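Local coordinates for protein 2-oxoglutarate dehydrogenase E3 component (Thermus thermophilus, PDB 2YQU) that probably catalyses the NAD(+)-dependent oxidation of dihydrolipoyl groups on lysines of partner proteins, using one bound FAD per subunit, as dihydrolipoamide dehydrogenases do, at residues E192-E197 with G222-T227; L196-R201 with G228-A233; F163-K168 with A253-V258. All blocks are in the same frame, centred on the assembly; numbering follows the deposited sequence.

Contact 1. Residues E192-E197 with G222-T227; sequences EVIVLE and GLTIRT
Ile225 reaches over to Val195 from the neighbouring parallel strand. Its CB carries CG1 beside the backbone N (chi1 -50°), and chi2 of -63° turns CD1 toward the neighbouring strand, where it lies 3.7 Å from Val195 CB and equally close to Val195 CG2; helix 208-221 packs on the same side chain through Glu215 and Lys219. Leu223, also buried, places CD2 4.2 Å from both Val193 CG1 and Val195 CG2. On the other face, Thr224 and Ile194 run side by side, with CG1 of Ile194 against CB of Thr224, and Leu196 CD2 rests along the aliphatic part of Arg226, whose guanidinium is paired with Glu249. The backbones are laced by alternating bonds: Thr224 N to Val193 O at 2.9 Å, Val195 N to Thr224 O at 2.8 Å, Arg226 N to Val195 O and Glu197 N to Arg226 O. At the start of the pair, a water donates to Gly222 O and accepts from Val193 N. Gly222 itself closes the preceding helix in a Schellman motif. Strand 192-196, helix 208-221 and strand 224-226 form a beta-alpha-beta unit at the edge of the Rossmann-type sheet; Glu197, which binds NAD(+), follows its first strand.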
loop_
_atom_site.group_PDB
_atom_site.type_symbol
_atom_site.label_atom_id
_atom_site.label_comp_id
_atom_site.label_asym_id
_atom_site.label_seq_id
_atom_site.Cartn_x
_atom_site.Cartn_y
_atom_site.Cartn_z
ATOM N N GLU A 192 -5.437 26.265 15.145
ATOM C CA GLU A 192 -5.949 25.622 16.347
ATOM C C GLU A 192 -7.327 25.092 15.960
ATOM O O GLU A 192 -8.219 25.866 15.604
ATOM C CB GLU A 192 -6.065 26.615 17.508
ATOM C CG GLU A 192 -4.738 27.225 17.928
ATOM C CD GLU A 192 -4.840 28.142 19.136
ATOM O OE1 GLU A 192 -5.966 28.421 19.601
ATOM O OE2 GLU A 192 -3.780 28.590 19.620
ATOM N N VAL A 193 -7.477 23.778 15.984
ATOM C CA VAL A 193 -8.673 23.125 15.466
ATOM C C VAL A 193 -9.412 22.433 16.601
ATOM O O VAL A 193 -8.808 21.707 17.394
ATOM C CB VAL A 193 -8.314 22.119 14.353
ATOM C CG1 VAL A 193 -9.570 21.413 13.826
ATOM C CG2 VAL A 193 -7.576 22.830 13.227
ATOM N N ILE A 194 -10.717 22.695 16.679
ATOM C CA ILE A 194 -11.604 22.056 17.634
ATOM C C ILE A 194 -12.688 21.328 16.858
ATOM O O ILE A 194 -13.314 21.915 15.986
ATOM C CB ILE A 194 -12.263 23.108 18.559
ATOM C CG1 ILE A 194 -11.192 23.870 19.345
ATOM C CG2 ILE A 194 -13.257 22.435 19.494
ATOM C CD1 ILE A 194 -11.726 25.096 20.087
ATOM N N VAL A 195 -12.921 20.065 17.194
ATOM C CA VAL A 195 -13.925 19.245 16.525
ATOM C C VAL A 195 -15.027 18.946 17.540
ATOM O O VAL A 195 -14.747 18.451 18.620
ATOM C CB VAL A 195 -13.313 17.926 16.001
ATOM C CG1 VAL A 195 -14.376 17.043 15.357
ATOM C CG2 VAL A 195 -12.179 18.213 15.021
ATOM N N LEU A 196 -16.270 19.273 17.190
ATOM C CA LEU A 196 -17.423 19.049 18.061
ATOM C C LEU A 196 -18.311 17.975 17.446
ATOM O O LEU A 196 -18.693 18.085 16.287
ATOM C CB LEU A 196 -18.225 20.340 18.210
ATOM C CG LEU A 196 -17.434 21.566 18.663
ATOM C CD1 LEU A 196 -18.270 22.818 18.527
ATOM C CD2 LEU A 196 -16.963 21.380 20.091
ATOM N N GLU A 197 -18.649 16.957 18.225
ATOM C CA GLU A 197 -19.500 15.864 17.751
ATOM C C GLU A 197 -20.554 15.528 18.809
ATOM O O GLU A 197 -20.249 15.425 19.994
ATOM C CB GLU A 197 -18.635 14.649 17.396
ATOM C CG GLU A 197 -19.375 13.360 17.034
ATOM C CD GLU A 197 -20.470 13.545 16.001
ATOM O OE1 GLU A 197 -20.232 14.203 14.973
ATOM O OE2 GLU A 197 -21.588 13.027 16.217
ATOM N N GLY A 222 -2.664 17.295 18.443
ATOM C CA GLY A 222 -2.964 18.639 18.905
ATOM C C GLY A 222 -4.333 19.191 18.528
ATOM O O GLY A 222 -4.595 20.361 18.759
ATOM N N LEU A 223 -5.203 18.372 17.946
ATOM C CA LEU A 223 -6.592 18.780 17.743
ATOM C C LEU A 223 -7.316 18.652 19.067
ATOM O O LEU A 223 -7.000 17.780 19.882
ATOM C CB LEU A 223 -7.293 17.892 16.707
ATOM C CG LEU A 223 -6.954 18.130 15.233
ATOM C CD1 LEU A 223 -5.594 17.530 14.882
ATOM C CD2 LEU A 223 -8.041 17.537 14.353
ATOM N N THR A 224 -8.280 19.530 19.293
ATOM C CA THR A 224 -9.201 19.374 20.407
ATOM C C THR A 224 -10.402 18.616 19.862
ATOM O O THR A 224 -10.974 19.031 18.862
ATOM C CB THR A 224 -9.612 20.742 20.944
ATOM O OG1 THR A 224 -8.475 21.374 21.547
ATOM C CG2 THR A 224 -10.632 20.616 22.071
ATOM N N ILE A 225 -10.734 17.484 20.476
ATOM C CA ILE A 225 -11.892 16.675 20.090
ATOM C C ILE A 225 -12.871 16.600 21.263
ATOM O O ILE A 225 -12.518 16.143 22.347
ATOM C CB ILE A 225 -11.467 15.233 19.701
ATOM C CG1 ILE A 225 -10.311 15.225 18.687
ATOM C CG2 ILE A 225 -12.655 14.447 19.159
ATOM C CD1 ILE A 225 -10.640 15.848 17.365
ATOM N N ARG A 226 -14.107 17.030 21.036
ATOM C CA ARG A 226 -15.123 17.026 22.077
ATOM C C ARG A 226 -16.364 16.313 21.583
ATOM O O ARG A 226 -17.118 16.853 20.776
ATOM C CB ARG A 226 -15.475 18.445 22.492
ATOM C CG ARG A 226 -14.300 19.217 23.054
ATOM C CD ARG A 226 -14.634 20.646 23.350
ATOM N NE ARG A 226 -15.662 20.723 24.380
ATOM C CZ ARG A 226 -16.281 21.837 24.747
ATOM N NH1 ARG A 226 -15.991 22.998 24.176
ATOM N NH2 ARG A 226 -17.194 21.783 25.707
ATOM N N THR A 227 -16.560 15.102 22.073
ATOM C CA THR A 227 -17.742 14.315 21.754
ATOM C C THR A 227 -18.818 14.531 22.819
ATOM O O THR A 227 -18.559 15.147 23.858
ATOM C CB THR A 227 -17.383 12.828 21.649
ATOM O OG1 THR A 227 -16.829 12.367 22.889
ATOM C CG2 THR A 227 -16.274 12.608 20.616
HETATM O O HOH W 1 -7.451 23.162 19.700
HETATM O O HOH W 2 -5.455 22.536 17.632
#

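Contact 2. Residues L196-R201 with G228-A233; sequences LEYMDR and GVRVTA
At the C-terminal edge of the Rossmann-type sheet, the loop that carries the NAD(+)-binding Glu197 out of strand 192-196 meets the turn leading into strand 231-237, which brings Val231, another residue that binds NAD(+). Two backbone bonds join them. Val229 N donates almost straight to Glu197 O at 3.1 Å, though tilted 31° from the carbonyl plane, and Gly228 N reaches Met199 O at 3.0 Å from well above the plane of that carbonyl. Gly228 has positive phi, a conformation that the lack of a side chain makes easy. Between these bonds the backbones come close enough for CA-H...O contacts, Gly228 CA to Tyr198 O and Tyr198 CA to Val229 O.

The carboxylate of Glu197 is held from both ends: OE2 accepts the N-H of Met199 at 2.9 Å, on its anti side and 26° out of plane, while OE1 takes the amide of Gly175 in the glycine-rich turn. This pair of bonds probably fixes the acidic group for the dinucleotide. Deeper in, Leu196 turns CD1 onto Val231 CG2 at 3.8 Å, the two side chains crossing near a right angle, and Val243 of strand 240-245 touches both. On the outer side, Tyr198 CG stands anti to its N (chi1 175°), which lays the ring alongside Arg230: CD1 lies 3.7 Å from Arg230 CB near the ring plane, and CE1 lies 3.8 Å from Arg230 CD.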
loop_
_atom_site.group_PDB
_atom_site.type_symbol
_atom_site.label_atom_id
_atom_site.label_comp_id
_atom_site.label_asym_id
_atom_site.label_seq_id
_atom_site.Cartn_x
_atom_site.Cartn_y
_atom_site.Cartn_z
ATOM N N LEU A 196 -16.270 19.273 17.190
ATOM C CA LEU A 196 -17.423 19.049 18.061
ATOM C C LEU A 196 -18.311 17.975 17.446
ATOM O O LEU A 196 -18.693 18.085 16.287
ATOM C CB LEU A 196 -18.225 20.340 18.210
ATOM C CG LEU A 196 -17.434 21.566 18.663
ATOM C CD1 LEU A 196 -18.270 22.818 18.527
ATOM C CD2 LEU A 196 -16.963 21.380 20.091
ATOM N N GLU A 197 -18.649 16.957 18.225
ATOM C CA GLU A 197 -19.500 15.864 17.751
ATOM C C GLU A 197 -20.554 15.528 18.809
ATOM O O GLU A 197 -20.249 15.425 19.994
ATOM C CB GLU A 197 -18.635 14.649 17.396
ATOM C CG GLU A 197 -19.375 13.360 17.034
ATOM C CD GLU A 197 -20.470 13.545 16.001
ATOM O OE1 GLU A 197 -20.232 14.203 14.973
ATOM O OE2 GLU A 197 -21.588 13.027 16.217
ATOM N N TYR A 198 -21.799 15.371 18.361
ATOM C CA TYR A 198 -22.932 15.063 19.234
ATOM C C TYR A 198 -22.864 13.642 19.797
ATOM O O TYR A 198 -23.098 13.418 20.984
ATOM C CB TYR A 198 -24.236 15.248 18.453
ATOM C CG TYR A 198 -25.487 14.851 19.202
ATOM C CD1 TYR A 198 -25.935 15.585 20.290
ATOM C CD2 TYR A 198 -26.228 13.739 18.810
ATOM C CE1 TYR A 198 -27.092 15.222 20.973
ATOM C CE2 TYR A 198 -27.371 13.368 19.483
ATOM C CZ TYR A 198 -27.805 14.112 20.559
ATOM O OH TYR A 198 -28.953 13.733 21.219
ATOM N N MET A 199 -22.552 12.684 18.932
ATOM C CA MET A 199 -22.408 11.291 19.339
ATOM C C MET A 199 -21.202 11.108 20.250
ATOM O O MET A 199 -20.336 11.978 20.327
ATOM C CB MET A 199 -22.262 10.400 18.109
ATOM C CG MET A 199 -23.459 10.452 17.172
ATOM S SD MET A 199 -23.223 9.433 15.711
ATOM C CE MET A 199 -23.411 7.831 16.426
ATOM N N ASP A 200 -21.140 9.960 20.919
ATOM C CA ASP A 200 -20.102 9.689 21.921
ATOM C C ASP A 200 -18.768 9.218 21.331
ATOM O O ASP A 200 -17.918 8.705 22.058
ATOM C CB ASP A 200 -20.603 8.664 22.953
ATOM C CG ASP A 200 -20.789 7.262 22.372
ATOM O OD1 ASP A 200 -20.654 7.065 21.139
ATOM O OD2 ASP A 200 -21.081 6.282 23.090
ATOM N N ARG A 201 -18.604 9.378 20.022
ATOM C CA ARG A 201 -17.372 9.019 19.332
ATOM C C ARG A 201 -17.294 9.711 17.974
ATOM O O ARG A 201 -18.298 10.187 17.454
ATOM C CB ARG A 201 -17.302 7.507 19.138
ATOM C CG ARG A 201 -18.411 6.967 18.264
ATOM C CD ARG A 201 -18.615 5.490 18.370
ATOM N NE ARG A 201 -19.442 5.006 17.267
ATOM C CZ ARG A 201 -20.777 5.021 17.248
ATOM N NH1 ARG A 201 -21.417 4.548 16.183
ATOM N NH2 ARG A 201 -21.482 5.503 18.269
ATOM N N GLY A 228 -20.026 14.035 22.557
ATOM C CA GLY A 228 -21.135 14.201 23.485
ATOM C C GLY A 228 -21.578 15.646 23.679
ATOM O O GLY A 228 -22.090 15.999 24.740
ATOM N N VAL A 229 -21.405 16.468 22.645
ATOM C CA VAL A 229 -21.689 17.899 22.700
ATOM C C VAL A 229 -22.696 18.258 21.605
ATOM O O VAL A 229 -22.466 17.989 20.428
ATOM C CB VAL A 229 -20.390 18.715 22.503
ATOM C CG1 VAL A 229 -20.676 20.187 22.226
ATOM C CG2 VAL A 229 -19.476 18.558 23.726
ATOM N N ARG A 230 -23.804 18.866 22.006
ATOM C CA ARG A 230 -24.814 19.314 21.055
ATOM C C ARG A 230 -24.662 20.801 20.733
ATOM O O ARG A 230 -24.877 21.663 21.585
ATOM C CB ARG A 230 -26.219 19.054 21.596
ATOM C CG ARG A 230 -27.308 19.384 20.581
ATOM C CD ARG A 230 -28.634 18.713 20.865
ATOM N NE ARG A 230 -29.329 19.331 21.987
ATOM C CZ ARG A 230 -30.096 20.416 21.909
ATOM N NH1 ARG A 230 -30.280 21.050 20.758
ATOM N NH2 ARG A 230 -30.688 20.873 22.995
ATOM N N VAL A 231 -24.320 21.091 19.486
ATOM C CA VAL A 231 -24.280 22.461 18.992
ATOM C C VAL A 231 -25.716 22.924 18.747
ATOM O O VAL A 231 -26.507 22.217 18.120
ATOM C CB VAL A 231 -23.458 22.561 17.687
ATOM C CG1 VAL A 231 -23.542 23.965 17.100
ATOM C CG2 VAL A 231 -22.011 22.162 17.945
ATOM N N THR A 232 -26.046 24.107 19.261
ATOM C CA THR A 232 -27.397 24.651 19.164
ATOM C C THR A 232 -27.485 25.827 18.196
ATOM O O THR A 232 -28.581 26.170 17.748
ATOM C CB THR A 232 -27.901 25.086 20.547
ATOM O OG1 THR A 232 -26.926 25.911 21.192
ATOM C CG2 THR A 232 -28.062 23.896 21.466
ATOM N N ALA A 233 -26.351 26.453 17.883
ATOM C CA ALA A 233 -26.319 27.529 16.894
ATOM C C ALA A 233 -24.918 27.736 16.334
ATOM O O ALA A 233 -23.930 27.527 17.026
ATOM C CB ALA A 233 -26.825 28.843 17.510
#

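Contact 3. Residues F163-K168 with A253-V258; sequences FPEVPK and ADRVLV
Arg255, first residue of strand 255-258, and Asp254 just before it meet the loop that runs from helix 157-160 into strand 169-173, at the N-terminal end of the parallel Rossmann-type sheet of the NAD(+)-binding part of the molecule. Arg255 loses the most surface. With CG beside the backbone N (chi1 -51°), that methylene sits over a face of the Phe163 ring, 4.0 Å from the centroid, in a CH-pi contact offset toward the rim. The bend at chi2 then carries CD along the ring, past CE2 and CD2. Arginine and phenylalanine slide past each other in opposite directions, guanidinium and ring planes 16° apart. Pro167 CB comes against Arg255 CG, 3.8 Å away. Trp186 of helix 177-188 meets both Phe163 and Pro167, so the apolar stem of the arginine belongs to a packed layer between strand and helix.

The head of the arginine is polar and more outward. Glu165, its chain bent at chi2, brings OE1 to Arg255 NH2 at 2.8 Å in a salt bridge that uses the syn lone pair; carboxylate and guanidinium are only 13° apart, and OE1 lies almost exactly in the guanidinium plane. A water accepts from Arg255 NE and donates to Glu165 OE1 and to Glu165 O. Glu165 and this water meet the guanidinium at its edge; NH1 is also bonded to Glu152 O, which probably limits rotation.

Asp254 faces Pro167 and Lys168. Its OD1 accepts the backbone N-H of Arg169, which ties the aspartate to the first residue of strand 169-173, and lies close to Lys168 CB at 3.3 Å. The lysine ammonium does not touch the carboxylate directly: a water accepts from Lys168 NZ and donates to Asp254 OD1 at 2.6 Å.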
loop_
_atom_site.group_PDB
_atom_site.type_symbol
_atom_site.label_atom_id
_atom_site.label_comp_id
_atom_site.label_asym_id
_atom_site.label_seq_id
_atom_site.Cartn_x
_atom_site.Cartn_y
_atom_site.Cartn_z
ATOM N N PHE A 163 -9.725 28.150 1.887
ATOM C CA PHE A 163 -9.573 29.311 2.772
ATOM C C PHE A 163 -8.457 30.206 2.209
ATOM O O PHE A 163 -7.396 29.705 1.824
ATOM C CB PHE A 163 -9.232 28.908 4.210
ATOM C CG PHE A 163 -10.375 28.279 4.983
ATOM C CD1 PHE A 163 -10.130 27.210 5.837
ATOM C CD2 PHE A 163 -11.671 28.769 4.899
ATOM C CE1 PHE A 163 -11.155 26.620 6.567
ATOM C CE2 PHE A 163 -12.701 28.186 5.624
ATOM C CZ PHE A 163 -12.440 27.112 6.469
ATOM N N PRO A 164 -8.698 31.517 2.145
ATOM C CA PRO A 164 -7.703 32.472 1.621
ATOM C C PRO A 164 -6.481 32.712 2.535
ATOM O O PRO A 164 -5.492 33.305 2.095
ATOM C CB PRO A 164 -8.521 33.760 1.434
ATOM C CG PRO A 164 -9.669 33.643 2.395
ATOM C CD PRO A 164 -9.953 32.182 2.547
ATOM N N GLU A 165 -6.572 32.279 3.786
ATOM C CA GLU A 165 -5.431 32.189 4.693
ATOM C C GLU A 165 -5.692 31.088 5.711
ATOM O O GLU A 165 -6.814 30.593 5.824
ATOM C CB GLU A 165 -5.179 33.533 5.396
ATOM C CG GLU A 165 -6.261 33.970 6.376
ATOM C CD GLU A 165 -7.503 34.539 5.706
ATOM O OE1 GLU A 165 -8.614 34.107 6.073
ATOM O OE2 GLU A 165 -7.385 35.416 4.821
ATOM N N VAL A 166 -4.662 30.694 6.455
ATOM C CA VAL A 166 -4.844 29.713 7.510
ATOM C C VAL A 166 -5.645 30.365 8.642
ATOM O O VAL A 166 -5.258 31.424 9.141
ATOM C CB VAL A 166 -3.505 29.198 8.047
ATOM C CG1 VAL A 166 -3.727 28.156 9.140
ATOM C CG2 VAL A 166 -2.669 28.626 6.910
ATOM N N PRO A 167 -6.761 29.760 9.040
ATOM C CA PRO A 167 -7.544 30.298 10.158
ATOM C C PRO A 167 -6.789 30.115 11.461
ATOM O O PRO A 167 -6.328 29.013 11.746
ATOM C CB PRO A 167 -8.827 29.461 10.134
ATOM C CG PRO A 167 -8.448 28.193 9.468
ATOM C CD PRO A 167 -7.360 28.528 8.490
ATOM N N LYS A 168 -6.641 31.182 12.243
ATOM C CA LYS A 168 -5.994 31.056 13.541
ATOM C C LYS A 168 -6.745 30.047 14.404
ATOM O O LYS A 168 -6.132 29.217 15.063
ATOM C CB LYS A 168 -5.883 32.411 14.252
ATOM C CG LYS A 168 -5.059 32.349 15.526
ATOM C CD LYS A 168 -4.822 33.736 16.136
ATOM C CE LYS A 168 -4.785 33.674 17.659
ATOM N NZ LYS A 168 -6.172 33.608 18.237
ATOM N N ALA A 253 -14.380 31.427 16.782
ATOM C CA ALA A 253 -13.327 31.054 15.846
ATOM C C ALA A 253 -13.331 31.962 14.616
ATOM O O ALA A 253 -14.268 32.734 14.400
ATOM C CB ALA A 253 -13.487 29.594 15.438
ATOM N N ASP A 254 -12.275 31.880 13.817
ATOM C CA ASP A 254 -12.174 32.659 12.584
ATOM C C ASP A 254 -13.023 32.064 11.462
ATOM O O ASP A 254 -13.558 32.782 10.617
ATOM C CB ASP A 254 -10.719 32.737 12.134
ATOM C CG ASP A 254 -9.846 33.427 13.143
ATOM O OD1 ASP A 254 -9.194 32.723 13.948
ATOM O OD2 ASP A 254 -9.765 34.670 13.209
ATOM N N ARG A 255 -13.092 30.741 11.433
ATOM C CA ARG A 255 -13.942 30.009 10.500
ATOM C C ARG A 255 -14.592 28.861 11.252
ATOM O O ARG A 255 -14.013 28.310 12.185
ATOM C CB ARG A 255 -13.131 29.435 9.326
ATOM C CG ARG A 255 -12.228 30.410 8.616
ATOM C CD ARG A 255 -12.938 31.380 7.685
ATOM N NE ARG A 255 -12.000 32.354 7.131
ATOM C CZ ARG A 255 -12.348 33.421 6.412
ATOM N NH1 ARG A 255 -13.624 33.683 6.155
ATOM N NH2 ARG A 255 -11.410 34.240 5.953
ATOM N N VAL A 256 -15.805 28.511 10.848
ATOM C CA VAL A 256 -16.468 27.325 11.351
ATOM C C VAL A 256 -16.897 26.484 10.165
ATOM O O VAL A 256 -17.575 26.975 9.266
ATOM C CB VAL A 256 -17.689 27.672 12.224
ATOM C CG1 VAL A 256 -18.457 26.415 12.615
ATOM C CG2 VAL A 256 -17.261 28.452 13.450
ATOM N N LEU A 257 -16.475 25.225 10.154
ATOM C CA LEU A 257 -16.852 24.274 9.112
ATOM C C LEU A 257 -18.027 23.451 9.612
ATOM O O LEU A 257 -17.921 22.739 10.594
ATOM C CB LEU A 257 -15.682 23.345 8.757
ATOM C CG LEU A 257 -15.989 22.111 7.886
ATOM C CD1 LEU A 257 -16.676 22.499 6.602
ATOM C CD2 LEU A 257 -14.706 21.348 7.562
ATOM N N VAL A 258 -19.148 23.551 8.914
ATOM C CA VAL A 258 -20.330 22.772 9.234
ATOM C C VAL A 258 -20.278 21.504 8.381
ATOM O O VAL A 258 -20.515 21.557 7.183
ATOM C CB VAL A 258 -21.610 23.591 8.961
ATOM C CG1 VAL A 258 -22.867 22.766 9.261
ATOM C CG2 VAL A 258 -21.587 24.872 9.796
HETATM O O HOH W 3 -9.034 31.730 7.226
HETATM O O HOH W 4 -8.672 33.605 16.352
#

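Overall arrangement
Contacts 1 and 3 reach the same parallel Rossmann-type sheet from different places: contact 1 pairs its edge strand 224-226 with 192-196, while contact 3 joins strand 255-258 to the loop before 169-173. They touch where Glu192 N lies 3.0 Å from Lys168 O, a probable hydrogen bond. Contact 2 shares Leu196 and Glu197 with contact 1 and links the end of that sheet to the three-stranded antiparallel sheet of strand 231-237. All three are partly buried. Contact 1, with no exposed touching residue, has regular ladder bonds and aliphatic packing; contacts 2 and 3 mix buried side chains with exposed ones, contact 2 through irregular loop bonds, contact 3 through a salt bridge and waters, without direct backbone pairing.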